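Local coordinates for protein probable zinc protease (Pseudomonas aeruginosa, PDB 4NNZ) that forms one subunit of the heterodimeric zinc protease PA0371-PA0372 of the M16 family and probably acts as a metallopeptidase, at residues I19-H24 with Y362-I367; V193-V198 with A369-I374. All coordinates share one frame; numbering follows the deposited sequence.

Interaction 1: I19-H24 with Y362-I367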
ATOM      1  N   ILE A  19     -18.326 -21.560 -18.439  1.00 43.14           N
ATOM      2  CA  ILE A  19     -17.496 -22.138 -19.460  1.00 45.98           C
ATOM      3  C   ILE A  19     -17.467 -23.631 -19.333  1.00 46.91           C
ATOM      4  O   ILE A  19     -17.277 -24.148 -18.271  1.00 46.59           O
ATOM      5  CB  ILE A  19     -16.082 -21.577 -19.441  1.00 45.27           C
ATOM      6  CG1 ILE A  19     -16.116 -20.081 -19.680  1.00 43.37           C
ATOM      7  CG2 ILE A  19     -15.280 -22.211 -20.543  1.00 48.51           C
ATOM      8  CD1 ILE A  19     -14.823 -19.372 -19.428  1.00 42.57           C
ATOM      9  N   VAL A  20     -17.706 -24.317 -20.432  1.00 48.92           N
ATOM     10  CA  VAL A  20     -17.782 -25.766 -20.424  1.00 52.12           C
ATOM     11  C   VAL A  20     -16.924 -26.429 -21.464  1.00 51.88           C
ATOM     12  O   VAL A  20     -17.022 -26.122 -22.616  1.00 51.83           O
ATOM     13  CB  VAL A  20     -19.211 -26.251 -20.655  1.00 49.15           C
ATOM     14  CG1 VAL A  20     -19.275 -27.733 -20.516  1.00 51.27           C
ATOM     15  CG2 VAL A  20     -20.139 -25.637 -19.655  1.00 52.37           C
ATOM     16  N   ARG A  21     -16.101 -27.366 -21.042  1.00 53.14           N
ATOM     17  CA  ARG A  21     -15.392 -28.198 -21.980  1.00 55.06           C
ATOM     18  C   ARG A  21     -15.630 -29.673 -21.768  1.00 57.31           C
ATOM     19  O   ARG A  21     -15.461 -30.183 -20.697  1.00 53.33           O
ATOM     20  CB  ARG A  21     -13.916 -27.936 -21.944  1.00 54.14           C
ATOM     21  CG  ARG A  21     -13.237 -28.663 -23.061  1.00 57.97           C
ATOM     22  CD  ARG A  21     -11.766 -28.443 -23.001  1.00 61.79           C
ATOM     23  NE  ARG A  21     -11.479 -27.040 -23.131  1.00 65.93           N
ATOM     24  CZ  ARG A  21     -10.260 -26.545 -23.174  1.00 65.82           C
ATOM     25  NH1 ARG A  21      -9.231 -27.355 -23.105  1.00 66.05           N
ATOM     26  NH2 ARG A  21     -10.079 -25.253 -23.284  1.00 63.63           N
ATOM     27  N   GLU A  22     -16.016 -30.355 -22.829  1.00 60.05           N
ATOM     28  CA  GLU A  22     -16.335 -31.756 -22.768  1.00 60.12           C
ATOM     29  C   GLU A  22     -15.125 -32.613 -23.001  1.00 56.19           C
ATOM     30  O   GLU A  22     -14.382 -32.383 -23.905  1.00 54.59           O
ATOM     31  CB  GLU A  22     -17.387 -32.063 -23.801  1.00 65.82           C
ATOM     32  CG  GLU A  22     -18.619 -31.211 -23.630  1.00 76.85           C
ATOM     33  CD  GLU A  22     -19.536 -31.257 -24.820  1.00 88.14           C
ATOM     34  OE1 GLU A  22     -20.709 -30.856 -24.694  1.00 82.68           O
ATOM     35  OE2 GLU A  22     -19.076 -31.694 -25.881  1.00 86.43           O
ATOM     36  N   ASP A  23     -14.905 -33.571 -22.127  1.00 55.85           N
ATOM     37  CA  ASP A  23     -13.881 -34.566 -22.316  1.00 62.15           C
ATOM     38  C   ASP A  23     -14.423 -35.867 -21.770  1.00 63.05           C
ATOM     39  O   ASP A  23     -14.579 -36.006 -20.594  1.00 62.12           O
ATOM     40  CB  ASP A  23     -12.636 -34.123 -21.570  1.00 64.36           C
ATOM     41  CG  ASP A  23     -11.512 -35.093 -21.669  1.00 71.16           C
ATOM     42  OD1 ASP A  23     -11.755 -36.261 -21.938  1.00 69.16           O
ATOM     43  OD2 ASP A  23     -10.363 -34.695 -21.462  1.00 68.00           O
ATOM     44  N   HIS A  24     -14.705 -36.826 -22.627  1.00 72.69           N
ATOM     45  CA  HIS A  24     -15.384 -38.047 -22.216  1.00 71.65           C
ATOM     46  C   HIS A  24     -14.467 -39.240 -21.988  1.00 67.45           C
ATOM     47  O   HIS A  24     -14.907 -40.352 -21.897  1.00 63.60           O
ATOM     48  CB  HIS A  24     -16.519 -38.396 -23.168  1.00 67.50           C
ATOM     49  CG  HIS A  24     -17.232 -37.209 -23.713  1.00 67.20           C
ATOM     50  ND1 HIS A  24     -18.369 -36.702 -23.140  1.00 71.63           N
ATOM     51  CD2 HIS A  24     -16.971 -36.428 -24.780  1.00 67.60           C
ATOM     52  CE1 HIS A  24     -18.782 -35.659 -23.828  1.00 71.24           C
ATOM     53  NE2 HIS A  24     -17.949 -35.471 -24.831  1.00 69.59           N
ATOM     54  N   TYR A 362       1.928 -30.753 -21.314  1.00 60.54           N
ATOM     55  CA  TYR A 362       1.780 -31.877 -20.465  1.00 62.11           C
ATOM     56  C   TYR A 362       0.625 -31.621 -19.551  1.00 69.39           C
ATOM     57  O   TYR A 362      -0.119 -32.517 -19.248  1.00 72.02           O
ATOM     58  CB  TYR A 362       3.056 -32.133 -19.713  1.00 55.24           C
ATOM     59  CG  TYR A 362       2.979 -33.298 -18.814  1.00 49.41           C
ATOM     60  CD1 TYR A 362       2.948 -34.556 -19.302  1.00 50.88           C
ATOM     61  CD2 TYR A 362       2.928 -33.123 -17.469  1.00 58.60           C
ATOM     62  CE1 TYR A 362       2.868 -35.622 -18.467  1.00 56.07           C
ATOM     63  CE2 TYR A 362       2.848 -34.176 -16.618  1.00 57.22           C
ATOM     64  CZ  TYR A 362       2.825 -35.429 -17.125  1.00 60.87           C
ATOM     65  OH  TYR A 362       2.740 -36.484 -16.257  1.00 59.25           O
ATOM     66  N   GLU A 363       0.491 -30.387 -19.109  1.00 70.52           N
ATOM     67  CA  GLU A 363      -0.614 -30.032 -18.262  1.00 74.21           C
ATOM     68  C   GLU A 363      -1.892 -30.083 -18.979  1.00 81.95           C
ATOM     69  O   GLU A 363      -2.909 -30.104 -18.347  1.00 97.49           O
ATOM     70  CB  GLU A 363      -0.475 -28.640 -17.730  1.00 76.31           C
ATOM     71  CG  GLU A 363       0.386 -28.552 -16.517  1.00 81.00           C
ATOM     72  CD  GLU A 363       1.658 -29.326 -16.667  1.00 89.34           C
ATOM     73  OE1 GLU A 363       2.018 -29.677 -17.807  1.00 88.35           O
ATOM     74  OE2 GLU A 363       2.295 -29.572 -15.624  1.00 82.89           O
ATOM     75  N   LYS A 364      -1.849 -30.046 -20.297  1.00 82.33           N
ATOM     76  CA  LYS A 364      -3.049 -29.778 -21.033  1.00 86.47           C
ATOM     77  C   LYS A 364      -3.963 -30.863 -20.655  1.00 86.82           C
ATOM     78  O   LYS A 364      -5.080 -30.637 -20.271  1.00101.37           O
ATOM     79  CB  LYS A 364      -2.775 -29.897 -22.528  1.00 91.29           C
ATOM     80  CG  LYS A 364      -3.988 -30.152 -23.413  0.99 91.03           C
ATOM     81  CD  LYS A 364      -4.041 -29.179 -24.577  0.61 89.86           C
ATOM     82  CE  LYS A 364      -5.383 -28.459 -24.655  0.30 90.89           C
ATOM     83  NZ  LYS A 364      -6.511 -29.399 -24.870  1.00 93.11           N
ATOM     84  N   ASP A 365      -3.464 -32.065 -20.788  1.00 75.82           N
ATOM     85  CA  ASP A 365      -4.194 -33.232 -20.426  1.00 61.32           C
ATOM     86  C   ASP A 365      -4.304 -32.991 -18.961  1.00 59.17           C
ATOM     87  O   ASP A 365      -3.482 -32.297 -18.421  1.00 69.90           O
ATOM     88  CB  ASP A 365      -3.349 -34.441 -20.751  1.00 40.00           C
ATOM     89  CG  ASP A 365      -3.913 -35.693 -20.218  1.00 40.00           C
ATOM     90  OD1 ASP A 365      -4.406 -35.689 -19.090  1.00 40.00           O
ATOM     91  OD2 ASP A 365      -3.868 -36.700 -20.926  1.00 40.00           O
ATOM     92  N   SER A 366      -5.362 -33.498 -18.369  1.00 56.29           N
ATOM     93  CA  SER A 366      -5.774 -33.192 -17.018  1.00 53.16           C
ATOM     94  C   SER A 366      -6.860 -32.169 -17.077  1.00 50.99           C
ATOM     95  O   SER A 366      -6.630 -31.025 -17.302  1.00 49.58           O
ATOM     96  CB  SER A 366      -4.651 -32.681 -16.168  1.00 51.98           C
ATOM     97  OG  SER A 366      -5.089 -32.557 -14.848  1.00 50.99           O
ATOM     98  N   ILE A 367      -8.064 -32.624 -16.869  1.00 52.77           N
ATOM     99  CA  ILE A 367      -9.199 -31.782 -16.951  1.00 54.16           C
ATOM    100  C   ILE A 367      -9.130 -30.693 -15.893  1.00 51.75           C
ATOM    101  O   ILE A 367      -9.627 -29.628 -16.093  1.00 47.76           O
ATOM    102  CB  ILE A 367     -10.493 -32.598 -16.909  1.00 51.89           C
ATOM    103  CG1 ILE A 367     -10.551 -33.433 -15.660  1.00 53.42           C
ATOM    104  CG2 ILE A 367     -10.557 -33.500 -18.104  1.00 50.38           C
ATOM    105  CD1 ILE A 367     -11.899 -34.030 -15.415  1.00 55.95           C
TER
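Asp23, just past the end of strand 17-22, faces Ile367, the first residue of helix 367-379, with their CA atoms 7.6 Å apart and the two backbones joined by side chains alone. With chi1 at 179°, the carboxylate of Asp23 swings opposite its own N and reaches toward Ile367. There OD2 of Asp23 lies 3.6 Å from CG2 of Ile367, and CG of Asp23 is 4.0 Å from the same methyl, an apolar branch laid obliquely against an acidic group. The charge of Asp23 is met elsewhere: its OD2 forms a salt bridge with Arg25 NH1, while Arg25 NH2 pairs with Asp365 OD2. One guanidinium thus bridges carboxylates from both segments and probably eases the like charge between them.

The second touch joins two cations. Arg21 reaches out toward Lys364, its chain bent at chi3 (-61°), and Lys364 comes across it at about a right angle. NH1 of Arg21 and NZ of Lys364 stand 3.8 Å apart, a pairing of like charges likely to cost energy. Arg21 NH1 also has a weak hydrogen bond to Gln370 OE1.

The patch is small, 111 Å² in all, and lies at the surface. From helix 346-364 the chain passes through Asp365 and Ser366, the N-cap residue, into helix 367-379. Arg21 and Ile367 both rest on Val195 of strand 190-196, the neighbour of strand 17-22 in the six-stranded sheet.

Interaction 2: V193-V198 with A369-I374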
ATOM      1  N   VAL A 193     -16.579 -22.900 -14.117  1.00 42.87           N
ATOM      2  CA  VAL A 193     -15.900 -23.643 -15.144  1.00 43.03           C
ATOM      3  C   VAL A 193     -16.124 -25.114 -15.012  1.00 42.16           C
ATOM      4  O   VAL A 193     -15.970 -25.648 -13.956  1.00 42.55           O
ATOM      5  CB  VAL A 193     -14.406 -23.381 -15.133  1.00 43.53           C
ATOM      6  CG1 VAL A 193     -13.782 -24.058 -16.318  1.00 44.44           C
ATOM      7  CG2 VAL A 193     -14.158 -21.906 -15.202  1.00 44.20           C
ATOM      8  N   VAL A 194     -16.529 -25.760 -16.090  1.00 40.44           N
ATOM      9  CA  VAL A 194     -16.764 -27.190 -16.066  1.00 40.52           C
ATOM     10  C   VAL A 194     -16.056 -27.952 -17.158  1.00 38.60           C
ATOM     11  O   VAL A 194     -16.230 -27.669 -18.316  1.00 37.94           O
ATOM     12  CB  VAL A 194     -18.258 -27.498 -16.150  1.00 43.57           C
ATOM     13  CG1 VAL A 194     -18.511 -28.963 -15.949  1.00 45.98           C
ATOM     14  CG2 VAL A 194     -19.008 -26.712 -15.110  1.00 44.73           C
ATOM     15  N   VAL A 195     -15.269 -28.934 -16.793  1.00 39.17           N
ATOM     16  CA  VAL A 195     -14.700 -29.796 -17.794  1.00 44.46           C
ATOM     17  C   VAL A 195     -14.797 -31.274 -17.433  1.00 49.15           C
ATOM     18  O   VAL A 195     -14.750 -31.653 -16.279  1.00 44.60           O
ATOM     19  CB  VAL A 195     -13.313 -29.317 -18.323  1.00 43.49           C
ATOM     20  CG1 VAL A 195     -12.890 -28.000 -17.747  1.00 42.31           C
ATOM     21  CG2 VAL A 195     -12.223 -30.336 -18.192  1.00 47.70           C
ATOM     22  N   GLY A 196     -14.950 -32.099 -18.450  1.00 50.01           N
ATOM     23  CA  GLY A 196     -15.117 -33.500 -18.207  1.00 53.50           C
ATOM     24  C   GLY A 196     -16.217 -34.139 -19.006  1.00 53.57           C
ATOM     25  O   GLY A 196     -16.640 -33.647 -20.008  1.00 49.82           O
ATOM     26  N   ASP A 197     -16.709 -35.233 -18.482  1.00 52.89           N
ATOM     27  CA  ASP A 197     -17.650 -36.087 -19.143  1.00 60.24           C
ATOM     28  C   ASP A 197     -19.038 -35.515 -18.985  1.00 60.29           C
ATOM     29  O   ASP A 197     -19.856 -36.035 -18.266  1.00 60.89           O
ATOM     30  CB  ASP A 197     -17.559 -37.445 -18.461  1.00 65.00           C
ATOM     31  CG  ASP A 197     -18.313 -38.516 -19.164  1.00 67.45           C
ATOM     32  OD1 ASP A 197     -18.312 -38.554 -20.393  1.00 70.83           O
ATOM     33  OD2 ASP A 197     -18.889 -39.355 -18.475  1.00 65.39           O
ATOM     34  N   VAL A 198     -19.298 -34.417 -19.666  1.00 63.32           N
ATOM     35  CA  VAL A 198     -20.614 -33.827 -19.642  1.00 69.76           C
ATOM     36  C   VAL A 198     -20.903 -33.185 -20.956  1.00 71.95           C
ATOM     37  O   VAL A 198     -20.025 -33.005 -21.760  1.00 66.37           O
ATOM     38  CB  VAL A 198     -20.774 -32.716 -18.609  1.00 69.72           C
ATOM     39  CG1 VAL A 198     -20.804 -33.265 -17.212  1.00 70.05           C
ATOM     40  CG2 VAL A 198     -19.696 -31.686 -18.787  1.00 74.63           C
ATOM     41  N   ALA A 369      -6.380 -29.105 -14.789  1.00 49.34           N
ATOM     42  CA  ALA A 369      -5.526 -28.059 -15.265  1.00 49.37           C
ATOM     43  C   ALA A 369      -6.182 -27.188 -16.298  1.00 52.05           C
ATOM     44  O   ALA A 369      -5.979 -26.002 -16.308  1.00 59.29           O
ATOM     45  CB  ALA A 369      -4.230 -28.624 -15.789  1.00 48.49           C
ATOM     46  N   GLN A 370      -6.931 -27.781 -17.200  1.00 50.94           N
ATOM     47  CA  GLN A 370      -7.584 -27.013 -18.219  1.00 48.89           C
ATOM     48  C   GLN A 370      -8.576 -26.126 -17.572  1.00 43.36           C
ATOM     49  O   GLN A 370      -8.731 -25.013 -17.958  1.00 47.56           O
ATOM     50  CB  GLN A 370      -8.281 -27.902 -19.225  1.00 50.75           C
ATOM     51  CG  GLN A 370      -7.367 -28.773 -20.031  1.00 52.70           C
ATOM     52  CD  GLN A 370      -8.115 -29.804 -20.825  1.00 55.51           C
ATOM     53  OE1 GLN A 370      -8.557 -29.552 -21.928  1.00 59.74           O
ATOM     54  NE2 GLN A 370      -8.249 -30.966 -20.272  1.00 55.12           N
ATOM     55  N   ALA A 371      -9.265 -26.636 -16.586  1.00 40.60           N
ATOM     56  CA  ALA A 371     -10.230 -25.852 -15.861  1.00 40.74           C
ATOM     57  C   ALA A 371      -9.618 -24.685 -15.120  1.00 39.61           C
ATOM     58  O   ALA A 371     -10.153 -23.626 -15.124  1.00 38.66           O
ATOM     59  CB  ALA A 371     -11.025 -26.724 -14.931  1.00 35.73           C
ATOM     60  N   SER A 372      -8.501 -24.897 -14.473  1.00 37.20           N
ATOM     61  CA  SER A 372      -7.776 -23.833 -13.850  1.00 39.76           C
ATOM     62  C   SER A 372      -7.222 -22.801 -14.804  1.00 40.50           C
ATOM     63  O   SER A 372      -7.207 -21.636 -14.493  1.00 36.80           O
ATOM     64  CB  SER A 372      -6.689 -24.394 -13.001  1.00 40.46           C
ATOM     65  OG  SER A 372      -7.269 -25.183 -12.037  1.00 38.36           O
ATOM     66  N   SER A 373      -6.745 -23.234 -15.953  1.00 40.03           N
ATOM     67  CA  SER A 373      -6.251 -22.301 -16.924  1.00 41.66           C
ATOM     68  C   SER A 373      -7.374 -21.408 -17.368  1.00 45.18           C
ATOM     69  O   SER A 373      -7.190 -20.241 -17.553  1.00 46.74           O
ATOM     70  CB  SER A 373      -5.709 -23.019 -18.132  1.00 44.44           C
ATOM     71  OG  SER A 373      -4.585 -23.768 -17.813  1.00 51.38           O
ATOM     72  N   ILE A 374      -8.548 -21.974 -17.506  1.00 43.44           N
ATOM     73  CA  ILE A 374      -9.680 -21.229 -17.930  1.00 47.21           C
ATOM     74  C   ILE A 374     -10.103 -20.240 -16.862  1.00 47.81           C
ATOM     75  O   ILE A 374     -10.470 -19.147 -17.157  1.00 51.89           O
ATOM     76  CB  ILE A 374     -10.832 -22.167 -18.311  1.00 51.81           C
ATOM     77  CG1 ILE A 374     -10.486 -22.942 -19.568  1.00 54.67           C
ATOM     78  CG2 ILE A 374     -12.109 -21.400 -18.528  1.00 51.00           C
ATOM     79  CD1 ILE A 374     -11.322 -24.168 -19.775  1.00 55.68           C
TER
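A helix laid on the face of the six-stranded mixed sheet makes this contact: helix 367-379 covers strand 190-196, an inner strand. The short segments 193-196 and 369-374 run nearly antiparallel, at 158° between their directions, and their axes approach to 8.1 Å.

Ala371 sits at the middle of the interface. Its CB lies 3.6 Å from CG1 of Val195 and 4.1 Å from CG1 of Val193, so the small methyl rests against both valines, whose CB atoms point to the same side of the strand. Val195 is unusual in that its CG1 nearly eclipses the backbone N (chi1 -4°), an eclipsed conformation as modelled, with this methyl against Ala371. One turn further along the helix, CG2 of Ile374 touches both branches of Val193, at 3.8 Å from CG1 and 3.9 Å from CG2. The four residues are buried; their touching side chains are apolar, and the carbonyl O of Ala371 lies beside Val193 CG1.

This is the layered packing of an alpha+beta domain, as in M16 peptidases. Between the two valines Val194 turns its side chain the other way, onto Val203 of helix 200-211, so helices flank this strand on both faces of the sheet, and the chain runs on from the strand into that second helix. Within helix 367-379, Ala369 O accepts from Ser373 N and also from Ser373 OG, the latter at 3.0 Å; the two donors arrive from opposite faces of the carbonyl plane.

In the fold
The two interactions are centred about 5 Å apart and involve the same sheet and the helices packed on it. Strands 17-22 and 190-196 are parallel neighbours in the six-stranded sheet, joined by probable hydrogen bonds such as Arg21 N to Val194 O and Asp23 N to Gly196 O. Helices 346-364 and 367-379 follow one another in the chain. The segments alternate in sequence, 19-24, 193-198, 362-367 and then 369-374, so chain from far beyond the sheet's last strand returns to cover it. Interaction 1 lies at the surface, where the second helix begins; interaction 2 is the buried continuation beneath that helix. Together they tie the late helical region to the N-terminal sheet.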